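Local structure of proliferating cell nuclear antigen (Entamoeba histolytica, 3P91) at residues 21-35 with 70-84. The protein probably acts as a ring-shaped sliding clamp that encircles DNA and increases the processivity of DNA polymerase delta during replication. Numbering follows the deposited sequence.
Sequences VESLKSTIDKTNFDC and PITLGINLTHLSKIL
Strands 30-35 and 71-76 run antiparallel, with F33 and L73 exchanging both backbone bonds (F33 N to L73 O 2.8 Å, L73 N to F33 O 2.7 Å). T31 with I75 and C35 with I71 are the other hydrogen-bonded pairs. One more bond carries the ladder into the next helix: L77 N meets D29 O at 2.8 Å, almost in line with the carbonyl. Helices 21-25 and 77-84 then pack antiparallel, their axes 9.7 Å apart at an angle of 152°.

T31, F33, C35, I71, L73 and I75 share one sheet face, and the helices pack on its T31-F33 end. I75 CG1 is anti to its carbonyl carbon (chi1 -78°), which brings CD1 over one face of the F33 ring, 3.9 Å from the centroid, in a CH-pi contact. L77 CD2 meets the same ring at its edge, in plane, 3.9 Å from CZ. CD1 lies between I28 and T31, while CD2 also reaches V21 and L24, so L77 joins strand, loop and helix 21-25. Between the helices, V21 is a knob among L77, L80, S81 and L84; its CG2 reaches L80 CD2 at 3.5 Å. K25 lays its chain along L77 and S81, and NZ forms a salt bridge with E22. On the opposite sheet face, N76 caps helix 77-84, OD1 accepting from H79 N at 3.0 Å.

F17 of helix 14-25 adds to the core beside F33, L80 and L84, while I40 and V42 of strand 39-45 also touch F33. Helix 77-84 also packs against strand 114-121 and M180 and C181 of a neighbouring subunit, beside a subunit interface of the trimeric clamp.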
loop_
_atom_site.group_PDB
_atom_site.type_symbol
_atom_site.label_atom_id
_atom_site.label_comp_id
_atom_site.label_asym_id
_atom_site.label_seq_id
_atom_site.Cartn_x
_atom_site.Cartn_y
_atom_site.Cartn_z
ATOM N N VAL A 21 -6.494 21.282 -5.661
ATOM C CA VAL A 21 -5.593 21.432 -4.522
ATOM C C VAL A 21 -4.436 20.414 -4.465
ATOM O O VAL A 21 -3.329 20.753 -4.042
ATOM C CB VAL A 21 -6.387 21.460 -3.205
ATOM C CG1 VAL A 21 -5.460 21.427 -2.009
ATOM C CG2 VAL A 21 -7.250 22.695 -3.171
ATOM N N GLU A 22 -4.679 19.177 -4.884
ATOM C CA GLU A 22 -3.595 18.203 -5.011
ATOM C C GLU A 22 -2.584 18.635 -6.060
ATOM O O GLU A 22 -1.389 18.739 -5.793
ATOM C CB GLU A 22 -4.147 16.834 -5.391
ATOM C CG GLU A 22 -4.813 16.140 -4.240
ATOM C CD GLU A 22 -4.028 16.329 -2.966
ATOM O OE1 GLU A 22 -4.568 16.947 -2.024
ATOM O OE2 GLU A 22 -2.863 15.874 -2.914
ATOM N N SER A 23 -3.080 18.874 -7.265
ATOM C CA SER A 23 -2.248 19.308 -8.364
ATOM C C SER A 23 -1.429 20.513 -7.947
ATOM O O SER A 23 -0.233 20.583 -8.199
ATOM C CB SER A 23 -3.130 19.658 -9.553
ATOM O OG SER A 23 -4.016 18.587 -9.831
ATOM N N LEU A 24 -2.085 21.459 -7.296
ATOM C CA LEU A 24 -1.440 22.688 -6.886
ATOM C C LEU A 24 -0.327 22.442 -5.910
ATOM O O LEU A 24 0.738 23.034 -6.011
ATOM C CB LEU A 24 -2.450 23.600 -6.209
ATOM C CG LEU A 24 -3.209 24.601 -7.071
ATOM C CD1 LEU A 24 -4.093 25.454 -6.179
ATOM C CD2 LEU A 24 -2.253 25.473 -7.857
ATOM N N LYS A 25 -0.588 21.578 -4.942
ATOM C CA LYS A 25 0.274 21.486 -3.775
ATOM C C LYS A 25 1.555 20.711 -4.050
ATOM O O LYS A 25 2.507 20.776 -3.277
ATOM C CB LYS A 25 -0.505 20.941 -2.579
ATOM C CG LYS A 25 -0.187 19.535 -2.161
ATOM C CD LYS A 25 -0.677 19.328 -0.735
ATOM C CE LYS A 25 -0.210 18.013 -0.155
ATOM N NZ LYS A 25 -0.795 16.887 -0.925
ATOM N N SER A 26 1.577 20.006 -5.177
ATOM C CA SER A 26 2.781 19.354 -5.676
ATOM C C SER A 26 3.822 20.362 -6.180
ATOM O O SER A 26 5.007 20.046 -6.256
ATOM C CB SER A 26 2.431 18.377 -6.807
ATOM O OG SER A 26 1.617 17.308 -6.348
ATOM N N THR A 27 3.388 21.571 -6.525
ATOM C CA THR A 27 4.304 22.546 -7.106
ATOM C C THR A 27 4.461 23.822 -6.276
ATOM O O THR A 27 5.420 24.573 -6.453
ATOM C CB THR A 27 3.872 22.917 -8.526
ATOM O OG1 THR A 27 2.619 23.608 -8.468
ATOM C CG2 THR A 27 3.718 21.657 -9.381
ATOM N N ILE A 28 3.514 24.068 -5.379
ATOM C CA ILE A 28 3.578 25.233 -4.502
ATOM C C ILE A 28 2.885 24.917 -3.181
ATOM O O ILE A 28 1.884 24.204 -3.162
ATOM C CB ILE A 28 3.000 26.518 -5.189
ATOM C CG1 ILE A 28 3.050 27.720 -4.245
ATOM C CG2 ILE A 28 1.588 26.292 -5.701
ATOM C CD1 ILE A 28 4.419 28.336 -4.107
ATOM N N ASP A 29 3.436 25.433 -2.081
ATOM C CA ASP A 29 2.964 25.112 -0.726
ATOM C C ASP A 29 1.933 26.102 -0.167
ATOM O O ASP A 29 0.876 25.711 0.324
ATOM C CB ASP A 29 4.145 25.012 0.248
ATOM C CG ASP A 29 5.078 23.842 -0.063
ATOM O OD1 ASP A 29 6.263 23.931 0.327
ATOM O OD2 ASP A 29 4.637 22.840 -0.684
ATOM N N LYS A 30 2.257 27.386 -0.215
ATOM C CA LYS A 30 1.314 28.410 0.202
ATOM C C LYS A 30 1.039 29.327 -0.981
ATOM O O LYS A 30 1.952 29.679 -1.721
ATOM C CB LYS A 30 1.880 29.213 1.373
ATOM C CG LYS A 30 2.235 28.371 2.578
ATOM C CD LYS A 30 3.101 29.145 3.551
ATOM C CE LYS A 30 3.669 28.230 4.631
ATOM N NZ LYS A 30 4.655 28.948 5.493
ATOM N N THR A 31 -0.215 29.707 -1.177
ATOM C CA THR A 31 -0.534 30.596 -2.284
ATOM C C THR A 31 -1.804 31.395 -2.037
ATOM O O THR A 31 -2.652 31.016 -1.233
ATOM C CB THR A 31 -0.621 29.835 -3.628
ATOM O OG1 THR A 31 -0.615 30.774 -4.710
ATOM C CG2 THR A 31 -1.875 28.987 -3.700
ATOM N N ASN A 32 -1.910 32.522 -2.719
ATOM C CA ASN A 32 -3.100 33.332 -2.634
ATOM C C ASN A 32 -4.141 32.875 -3.628
ATOM O O ASN A 32 -3.846 32.626 -4.794
ATOM C CB ASN A 32 -2.768 34.799 -2.882
ATOM C CG ASN A 32 -2.126 35.453 -1.693
ATOM O OD1 ASN A 32 -2.621 35.353 -0.573
ATOM N ND2 ASN A 32 -1.010 36.119 -1.923
ATOM N N PHE A 33 -5.365 32.757 -3.144
ATOM C CA PHE A 33 -6.498 32.521 -4.005
ATOM C C PHE A 33 -7.207 33.831 -4.150
ATOM O O PHE A 33 -7.787 34.343 -3.199
ATOM C CB PHE A 33 -7.433 31.492 -3.393
ATOM C CG PHE A 33 -6.917 30.103 -3.490
ATOM C CD1 PHE A 33 -7.544 29.179 -4.294
ATOM C CD2 PHE A 33 -5.776 29.730 -2.804
ATOM C CE1 PHE A 33 -7.056 27.897 -4.393
ATOM C CE2 PHE A 33 -5.281 28.444 -2.895
ATOM C CZ PHE A 33 -5.920 27.528 -3.689
ATOM N N ASP A 34 -7.127 34.387 -5.347
ATOM C CA ASP A 34 -7.775 35.645 -5.647
ATOM C C ASP A 34 -9.181 35.354 -6.127
ATOM O O ASP A 34 -9.386 34.852 -7.227
ATOM C CB ASP A 34 -6.981 36.401 -6.710
ATOM C CG ASP A 34 -5.554 36.675 -6.280
ATOM O OD1 ASP A 34 -4.620 36.216 -6.972
ATOM O OD2 ASP A 34 -5.361 37.344 -5.248
ATOM N N CYS A 35 -10.154 35.650 -5.283
ATOM C CA CYS A 35 -11.543 35.467 -5.653
ATOM C C CYS A 35 -12.127 36.783 -6.160
ATOM O O CYS A 35 -11.670 37.866 -5.802
ATOM C CB CYS A 35 -12.336 34.935 -4.461
ATOM S SG CYS A 35 -11.514 33.551 -3.631
ATOM N N PRO A 70 -13.526 41.868 -4.973
ATOM C CA PRO A 70 -12.369 40.967 -4.990
ATOM C C PRO A 70 -11.749 40.777 -3.611
ATOM O O PRO A 70 -11.595 41.727 -2.854
ATOM C CB PRO A 70 -11.380 41.688 -5.908
ATOM C CG PRO A 70 -12.218 42.585 -6.739
ATOM C CD PRO A 70 -13.334 43.027 -5.856
ATOM N N ILE A 71 -11.395 39.538 -3.299
ATOM C CA ILE A 71 -10.679 39.223 -2.075
ATOM C C ILE A 71 -9.551 38.263 -2.412
ATOM O O ILE A 71 -9.578 37.605 -3.453
ATOM C CB ILE A 71 -11.601 38.565 -1.053
ATOM C CG1 ILE A 71 -12.059 37.199 -1.551
ATOM C CG2 ILE A 71 -12.813 39.438 -0.794
ATOM C CD1 ILE A 71 -13.149 36.612 -0.699
ATOM N N THR A 72 -8.548 38.197 -1.545
ATOM C CA THR A 72 -7.456 37.257 -1.739
ATOM C C THR A 72 -7.262 36.427 -0.481
ATOM O O THR A 72 -7.017 36.969 0.590
ATOM C CB THR A 72 -6.141 37.966 -2.123
ATOM O OG1 THR A 72 -5.029 37.182 -1.672
ATOM C CG2 THR A 72 -6.065 39.327 -1.483
ATOM N N LEU A 73 -7.391 35.111 -0.612
ATOM C CA LEU A 73 -7.234 34.210 0.525
ATOM C C LEU A 73 -5.859 33.554 0.540
ATOM O O LEU A 73 -5.510 32.811 -0.370
ATOM C CB LEU A 73 -8.309 33.125 0.498
ATOM C CG LEU A 73 -9.751 33.555 0.245
ATOM C CD1 LEU A 73 -10.568 32.351 -0.136
ATOM C CD2 LEU A 73 -10.348 34.238 1.453
ATOM N N GLY A 74 -5.088 33.836 1.586
ATOM C CA GLY A 74 -3.780 33.239 1.763
ATOM C C GLY A 74 -3.886 31.824 2.297
ATOM O O GLY A 74 -4.197 31.611 3.464
ATOM N N ILE A 75 -3.602 30.851 1.440
ATOM C CA ILE A 75 -3.888 29.457 1.753
ATOM C C ILE A 75 -2.675 28.525 1.796
ATOM O O ILE A 75 -1.937 28.408 0.823
ATOM C CB ILE A 75 -4.916 28.891 0.763
ATOM C CG1 ILE A 75 -6.319 29.366 1.144
ATOM C CG2 ILE A 75 -4.855 27.383 0.739
ATOM C CD1 ILE A 75 -7.371 28.994 0.141
ATOM N N ASN A 76 -2.487 27.866 2.938
ATOM C CA ASN A 76 -1.511 26.787 3.069
ATOM C C ASN A 76 -2.114 25.508 2.512
ATOM O O ASN A 76 -3.031 24.934 3.109
ATOM C CB ASN A 76 -1.096 26.584 4.531
ATOM C CG ASN A 76 -0.095 25.453 4.707
ATOM O OD1 ASN A 76 -0.279 24.352 4.188
ATOM N ND2 ASN A 76 0.976 25.724 5.441
ATOM N N LEU A 77 -1.598 25.072 1.367
ATOM C CA LEU A 77 -2.185 23.966 0.625
ATOM C C LEU A 77 -2.039 22.628 1.338
ATOM O O LEU A 77 -2.848 21.721 1.141
ATOM C CB LEU A 77 -1.603 23.912 -0.788
ATOM C CG LEU A 77 -2.073 25.106 -1.626
ATOM C CD1 LEU A 77 -1.058 25.486 -2.669
ATOM C CD2 LEU A 77 -3.424 24.823 -2.257
ATOM N N THR A 78 -1.018 22.507 2.177
ATOM C CA THR A 78 -0.866 21.307 2.984
ATOM C C THR A 78 -2.059 21.181 3.931
ATOM O O THR A 78 -2.612 20.093 4.113
ATOM C CB THR A 78 0.464 21.306 3.769
ATOM O OG1 THR A 78 1.549 21.090 2.861
ATOM C CG2 THR A 78 0.476 20.205 4.801
ATOM N N HIS A 79 -2.476 22.300 4.512
ATOM C CA HIS A 79 -3.591 22.278 5.447
ATOM C C HIS A 79 -4.935 22.078 4.765
ATOM O O HIS A 79 -5.824 21.430 5.317
ATOM C CB HIS A 79 -3.596 23.535 6.303
ATOM C CG HIS A 79 -2.371 23.672 7.142
ATOM N ND1 HIS A 79 -2.075 24.811 7.857
ATOM C CD2 HIS A 79 -1.355 22.806 7.369
ATOM C CE1 HIS A 79 -0.930 24.638 8.494
ATOM N NE2 HIS A 79 -0.472 23.430 8.215
ATOM N N LEU A 80 -5.077 22.625 3.564
ATOM C CA LEU A 80 -6.322 22.494 2.819
ATOM C C LEU A 80 -6.533 21.080 2.287
ATOM O O LEU A 80 -7.653 20.578 2.272
ATOM C CB LEU A 80 -6.381 23.515 1.680
ATOM C CG LEU A 80 -7.608 23.476 0.766
ATOM C CD1 LEU A 80 -8.881 23.611 1.565
ATOM C CD2 LEU A 80 -7.518 24.577 -0.270
ATOM N N SER A 81 -5.465 20.427 1.846
ATOM C CA SER A 81 -5.609 19.083 1.301
ATOM C C SER A 81 -5.988 18.103 2.408
ATOM O O SER A 81 -6.852 17.245 2.220
ATOM C CB SER A 81 -4.340 18.635 0.571
ATOM O OG SER A 81 -3.436 17.990 1.449
ATOM N N LYS A 82 -5.354 18.243 3.567
ATOM C CA LYS A 82 -5.740 17.461 4.744
ATOM C C LYS A 82 -7.239 17.572 5.062
ATOM O O LYS A 82 -7.886 16.589 5.411
ATOM C CB LYS A 82 -4.896 17.855 5.963
ATOM C CG LYS A 82 -3.423 17.490 5.822
ATOM C CD LYS A 82 -2.635 17.748 7.095
ATOM C CE LYS A 82 -2.995 16.757 8.177
ATOM N NZ LYS A 82 -2.172 16.952 9.402
ATOM N N ILE A 83 -7.791 18.769 4.928
ATOM C CA ILE A 83 -9.224 18.953 5.105
ATOM C C ILE A 83 -10.026 18.298 3.981
ATOM O O ILE A 83 -11.014 17.609 4.232
ATOM C CB ILE A 83 -9.589 20.440 5.175
ATOM C CG1 ILE A 83 -8.810 21.123 6.295
ATOM C CG2 ILE A 83 -11.070 20.603 5.381
ATOM C CD1 ILE A 83 -9.115 22.601 6.440
ATOM N N LEU A 84 -9.594 18.521 2.742
ATOM C CA LEU A 84 -10.294 18.015 1.563
ATOM C C LEU A 84 -10.254 16.498 1.450
ATOM O O LEU A 84 -11.182 15.877 0.938
ATOM C CB LEU A 84 -9.710 18.639 0.301
ATOM C CG LEU A 84 -9.945 20.135 0.193
ATOM C CD1 LEU A 84 -9.652 20.590 -1.212
ATOM C CD2 LEU A 84 -11.382 20.432 0.575
#